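Local coordinates for protein Sso-CP2 metallo-carboxypetidase (Sulfolobus solfataricus, PDB 4MMO) that belongs to the zinc-dependent M20 peptidases and probably acts as a carboxypeptidase, removing residues from the carboxyl end of peptides, at residues T65-H71 with A157-E163; L187-Y191 with R205-L211. All blocks are in the same frame, centred on the assembly; numbering follows the deposited sequence.

Contact 1. Residues T65-H71 with A157-E163; sequences TLLIYNH and ADSVIME
Tyr69 leans from strand 65-71 onto Met162 and Glu163, and tracing it outward shows how one side chain can meet several groups of the neighbouring segment. Its CB lies 3.7 Å from Ile161 O, the carbonyl that also accepts the Tyr69 N-H. Next, CG and CD1 come under Met162 CE, which stands 3.6 Å from Tyr69 CD1 and makes a CH-pi contact over one ring face. Although Met162 sets out away from strand 65-71, bends at chi2 (-55°) and chi3 (-62°) fold its methyl back over the ring, with SD set obliquely to it in a Met-aromatic contact. Glu163 N sits in the ring plane at the edge, while Tyr69 CE1 lies 4.1 Å from Glu163 CB; the hydroxyl at the tip is hydrogen-bonded to Glu134. The framework is a parallel pair inside a mixed sheet, with strand 128-134 on the other flank of strand 65-71. Leu67 bonds with both its N-H and its C=O, its N 2.9 Å from Ser159 O and its O accepting from Ile161 N. Ile68 and Ile161 lie side by side, CG1 to CG1 3.8 Å, against helix 102-121. Where the pairing starts, Thr65 N meets the anti lone pair of Asp158 OD2 at 2.7 Å, and a water bridges that oxygen to Thr65 OG1. Farther along, His71 NE2 and Glu163 OE2 stand 2.9 Å apart because both residues bind the zinc ion, with Asp104; their ring and carboxylate planes are turned 64° apart.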
# COMPACT_ATOMS: atom_id res chain seq x y z
N THR A 65 -19.15 -31.51 -32.97
CA THR A 65 -18.05 -31.63 -32.03
C THR A 65 -18.11 -30.50 -31.01
O THR A 65 -18.15 -29.32 -31.37
CB THR A 65 -16.69 -31.58 -32.74
OG1 THR A 65 -16.60 -32.67 -33.67
CG2 THR A 65 -15.54 -31.69 -31.74
N LEU A 66 -18.11 -30.87 -29.73
CA LEU A 66 -18.13 -29.92 -28.63
C LEU A 66 -16.78 -29.86 -27.91
O LEU A 66 -16.23 -30.89 -27.54
CB LEU A 66 -19.24 -30.30 -27.65
CG LEU A 66 -19.34 -29.47 -26.36
CD1 LEU A 66 -19.74 -28.04 -26.67
CD2 LEU A 66 -20.31 -30.11 -25.39
N LEU A 67 -16.27 -28.65 -27.72
CA LEU A 67 -15.07 -28.43 -26.92
C LEU A 67 -15.47 -27.99 -25.52
O LEU A 67 -16.18 -26.99 -25.37
CB LEU A 67 -14.19 -27.36 -27.58
CG LEU A 67 -12.87 -27.00 -26.88
CD1 LEU A 67 -11.98 -28.22 -26.72
CD2 LEU A 67 -12.13 -25.92 -27.65
N ILE A 68 -15.05 -28.74 -24.51
CA ILE A 68 -15.39 -28.42 -23.12
C ILE A 68 -14.15 -27.91 -22.37
O ILE A 68 -13.14 -28.60 -22.30
CB ILE A 68 -15.98 -29.64 -22.39
CG1 ILE A 68 -17.27 -30.08 -23.09
CG2 ILE A 68 -16.24 -29.32 -20.92
CD1 ILE A 68 -17.98 -31.25 -22.43
N TYR A 69 -14.26 -26.71 -21.81
CA TYR A 69 -13.17 -26.09 -21.06
C TYR A 69 -13.48 -26.07 -19.56
O TYR A 69 -14.57 -25.67 -19.15
CB TYR A 69 -12.92 -24.67 -21.56
CG TYR A 69 -12.03 -23.83 -20.66
CD1 TYR A 69 -12.56 -23.11 -19.60
CD2 TYR A 69 -10.65 -23.77 -20.87
CE1 TYR A 69 -11.76 -22.35 -18.78
CE2 TYR A 69 -9.83 -23.01 -20.04
CZ TYR A 69 -10.39 -22.30 -19.00
OH TYR A 69 -9.60 -21.54 -18.17
N ASN A 70 -12.51 -26.49 -18.76
CA ASN A 70 -12.55 -26.33 -17.31
C ASN A 70 -11.13 -26.10 -16.80
O ASN A 70 -10.18 -26.22 -17.57
CB ASN A 70 -13.17 -27.56 -16.65
CG ASN A 70 -14.67 -27.66 -16.87
OD1 ASN A 70 -15.14 -28.48 -17.66
ND2 ASN A 70 -15.43 -26.83 -16.15
N HIS A 71 -10.98 -25.76 -15.53
CA HIS A 71 -9.65 -25.60 -14.95
C HIS A 71 -9.54 -26.31 -13.62
O HIS A 71 -10.44 -26.22 -12.78
CB HIS A 71 -9.27 -24.12 -14.82
CG HIS A 71 -10.15 -23.35 -13.90
ND1 HIS A 71 -9.98 -23.34 -12.53
CD2 HIS A 71 -11.22 -22.54 -14.15
CE1 HIS A 71 -10.90 -22.56 -11.98
NE2 HIS A 71 -11.66 -22.07 -12.94
N ALA A 157 -13.69 -27.47 -33.22
CA ALA A 157 -15.00 -27.88 -32.73
C ALA A 157 -16.04 -26.90 -33.24
O ALA A 157 -15.71 -25.77 -33.59
CB ALA A 157 -15.00 -27.94 -31.22
N ASP A 158 -17.30 -27.33 -33.27
CA ASP A 158 -18.39 -26.48 -33.75
C ASP A 158 -18.87 -25.53 -32.66
O ASP A 158 -19.43 -24.48 -32.95
CB ASP A 158 -19.56 -27.33 -34.23
CG ASP A 158 -19.13 -28.37 -35.24
OD1 ASP A 158 -18.72 -27.99 -36.35
OD2 ASP A 158 -19.19 -29.58 -34.91
N SER A 159 -18.66 -25.91 -31.41
CA SER A 159 -19.05 -25.05 -30.29
C SER A 159 -18.18 -25.33 -29.08
O SER A 159 -17.49 -26.34 -29.01
CB SER A 159 -20.52 -25.27 -29.94
OG SER A 159 -20.74 -26.59 -29.49
N VAL A 160 -18.23 -24.41 -28.12
CA VAL A 160 -17.44 -24.52 -26.91
C VAL A 160 -18.25 -24.08 -25.70
O VAL A 160 -19.00 -23.12 -25.76
CB VAL A 160 -16.15 -23.67 -27.01
CG1 VAL A 160 -16.48 -22.22 -27.35
CG2 VAL A 160 -15.34 -23.75 -25.72
N ILE A 161 -18.09 -24.81 -24.60
CA ILE A 161 -18.63 -24.37 -23.32
C ILE A 161 -17.48 -24.07 -22.36
O ILE A 161 -16.54 -24.85 -22.21
CB ILE A 161 -19.64 -25.38 -22.72
CG1 ILE A 161 -18.99 -26.73 -22.43
CG2 ILE A 161 -20.84 -25.55 -23.67
CD1 ILE A 161 -19.85 -27.64 -21.57
N MET A 162 -17.55 -22.90 -21.72
CA MET A 162 -16.50 -22.45 -20.82
C MET A 162 -16.67 -23.11 -19.45
O MET A 162 -17.39 -24.10 -19.33
CB MET A 162 -16.51 -20.93 -20.73
CG MET A 162 -16.24 -20.24 -22.05
SD MET A 162 -14.70 -20.77 -22.85
CE MET A 162 -13.50 -20.25 -21.61
N GLU A 163 -16.00 -22.58 -18.43
CA GLU A 163 -15.88 -23.27 -17.15
C GLU A 163 -17.25 -23.50 -16.50
O GLU A 163 -17.43 -24.45 -15.73
CB GLU A 163 -14.91 -22.55 -16.19
CG GLU A 163 -15.49 -21.41 -15.35
CD GLU A 163 -14.51 -20.92 -14.27
OE1 GLU A 163 -14.83 -21.06 -13.07
OE2 GLU A 163 -13.43 -20.41 -14.59
O HOH W 1 -17.53 -31.91 -36.00

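Contact 2. Residues L187-Y191 with R205-L211; sequences LVLDY and RNPCIDL
Tyr191 OH donates to Asp210 OD2 over 2.9 Å, meeting the anti lone pair of that oxygen, which lies in the plane of the tyrosine ring at its edge. Pro207 CB covers one face of the same ring in a CH-pi contact, 4.3 Å from the centroid and offset toward the rim, while Arg205 O approaches another part of the edge. Deeper in, Leu189 packs against the first turn of the helix, its CD1 3.7 Å from Leu211 CB and close to Pro207 O; Leu211 CD1 in turn meets Leu187 CB at 4.1 Å. A second shell fixes the carboxylate. Arg205, bent at chi3 (67°), grips it side-on, NE reaching Asp210 OD2 at 2.8 Å on the syn side, tilted somewhat from the carboxylate plane, and NH2 reaching OD1 from above that plane. An alanine in place of Asp210 would probably leave the Tyr191 hydroxyl without this acceptor and the Arg205 guanidinium without its countercharge. The helix start that presents Pro207 and Asp210 is N-capped by Asn206, whose OD1 accepts from Ile209 N at 3.1 Å; its ND2 binds Asn283 of the second subunit. Phe261 of that subunit also packs on Tyr191, and a disulfide ties Cys208 to Cys289. The start of helix 207-218 runs roughly antiparallel to the end of strand 178-190 (146° between the short segments), itself paired antiparallel with strands 299-312 and 337-348 in the dimerisation region.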
# COMPACT_ATOMS: atom_id res chain seq x y z
N LEU A 187 2.86 -0.20 -12.11
CA LEU A 187 3.70 0.98 -12.30
C LEU A 187 4.69 1.04 -11.15
O LEU A 187 4.31 0.83 -10.00
CB LEU A 187 2.86 2.25 -12.30
CG LEU A 187 1.75 2.34 -13.35
CD1 LEU A 187 1.03 3.68 -13.23
CD2 LEU A 187 2.32 2.17 -14.75
N VAL A 188 5.95 1.32 -11.47
CA VAL A 188 6.99 1.41 -10.45
C VAL A 188 7.85 2.65 -10.66
O VAL A 188 8.27 2.94 -11.78
CB VAL A 188 7.90 0.16 -10.46
CG1 VAL A 188 8.92 0.25 -9.34
CG2 VAL A 188 7.07 -1.11 -10.32
N LEU A 189 8.09 3.37 -9.57
CA LEU A 189 9.04 4.47 -9.55
C LEU A 189 10.13 4.13 -8.55
O LEU A 189 9.85 3.62 -7.47
CB LEU A 189 8.36 5.77 -9.13
CG LEU A 189 7.24 6.30 -10.02
CD1 LEU A 189 6.68 7.59 -9.44
CD2 LEU A 189 7.73 6.53 -11.44
N ASP A 190 11.37 4.38 -8.94
CA ASP A 190 12.51 4.18 -8.04
C ASP A 190 13.49 5.33 -8.27
O ASP A 190 14.13 5.40 -9.31
CB ASP A 190 13.17 2.83 -8.31
CG ASP A 190 13.99 2.34 -7.13
OD1 ASP A 190 14.58 3.19 -6.44
OD2 ASP A 190 14.02 1.12 -6.89
N TYR A 191 13.58 6.22 -7.29
CA TYR A 191 14.30 7.48 -7.46
C TYR A 191 15.69 7.48 -6.82
O TYR A 191 16.48 8.39 -7.05
CB TYR A 191 13.50 8.64 -6.88
CG TYR A 191 12.32 9.11 -7.72
CD1 TYR A 191 12.04 8.53 -8.95
CD2 TYR A 191 11.50 10.13 -7.27
CE1 TYR A 191 10.97 8.97 -9.71
CE2 TYR A 191 10.43 10.57 -8.02
CZ TYR A 191 10.17 9.99 -9.24
OH TYR A 191 9.10 10.42 -10.00
N ARG A 205 12.51 14.99 -5.39
CA ARG A 205 11.15 14.59 -5.71
C ARG A 205 10.77 13.42 -4.82
O ARG A 205 11.61 12.59 -4.47
CB ARG A 205 11.04 14.19 -7.18
CG ARG A 205 11.33 15.31 -8.16
CD ARG A 205 10.71 15.02 -9.52
NE ARG A 205 9.25 15.02 -9.46
CZ ARG A 205 8.50 16.10 -9.64
NH1 ARG A 205 9.05 17.28 -9.89
NH2 ARG A 205 7.18 16.00 -9.56
N ASN A 206 9.50 13.36 -4.45
CA ASN A 206 8.97 12.26 -3.66
C ASN A 206 8.18 11.33 -4.60
O ASN A 206 7.29 11.78 -5.31
CB ASN A 206 8.10 12.82 -2.52
CG ASN A 206 7.42 11.74 -1.70
OD1 ASN A 206 6.68 10.91 -2.22
ND2 ASN A 206 7.65 11.77 -0.39
N PRO A 207 8.52 10.03 -4.61
CA PRO A 207 7.87 9.12 -5.56
C PRO A 207 6.41 8.80 -5.20
O PRO A 207 5.63 8.55 -6.12
CB PRO A 207 8.73 7.86 -5.48
CG PRO A 207 9.28 7.88 -4.10
CD PRO A 207 9.51 9.33 -3.78
N CYS A 208 6.06 8.81 -3.92
CA CYS A 208 4.67 8.60 -3.51
C CYS A 208 3.75 9.63 -4.15
O CYS A 208 2.75 9.28 -4.78
CB CYS A 208 4.51 8.71 -1.99
SG CYS A 208 5.69 7.77 -1.05
N ILE A 209 4.08 10.90 -3.97
CA ILE A 209 3.25 11.98 -4.47
C ILE A 209 3.21 11.95 -6.00
O ILE A 209 2.14 12.12 -6.60
CB ILE A 209 3.71 13.37 -3.95
CG1 ILE A 209 2.79 14.49 -4.45
CG2 ILE A 209 5.13 13.68 -4.37
CD1 ILE A 209 1.40 14.40 -3.88
N ASP A 210 4.36 11.71 -6.62
CA ASP A 210 4.44 11.69 -8.08
C ASP A 210 3.55 10.60 -8.64
O ASP A 210 2.78 10.83 -9.58
CB ASP A 210 5.88 11.50 -8.56
CG ASP A 210 6.72 12.75 -8.41
OD1 ASP A 210 6.16 13.82 -8.08
OD2 ASP A 210 7.95 12.68 -8.65
N LEU A 211 3.63 9.40 -8.07
CA LEU A 211 2.83 8.29 -8.54
C LEU A 211 1.35 8.50 -8.23
O LEU A 211 0.48 8.18 -9.05
CB LEU A 211 3.32 6.97 -7.93
CG LEU A 211 2.69 5.70 -8.50
CD1 LEU A 211 2.86 5.61 -10.02
CD2 LEU A 211 3.28 4.46 -7.83

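Overall arrangement
The two contacts share no helix or strand and lie on opposite sides of the chain's centre, their own centres about 45 Å apart. Both are largely buried, but contact 1 is the more central, with no other chain touching its segments, whereas contact 2 lies farther out and borders the second subunit. Their chemistry follows from place. In contact 1 neighbouring strands are joined mainly by backbone bonds, and the pairing delivers two ligands to the zinc ion. Contact 2 brings a helix onto a strand with no backbone bonding between them; leucine and proline packing fills the inner part, and a tyrosine-aspartate-arginine network closes the outer end, away from the metal.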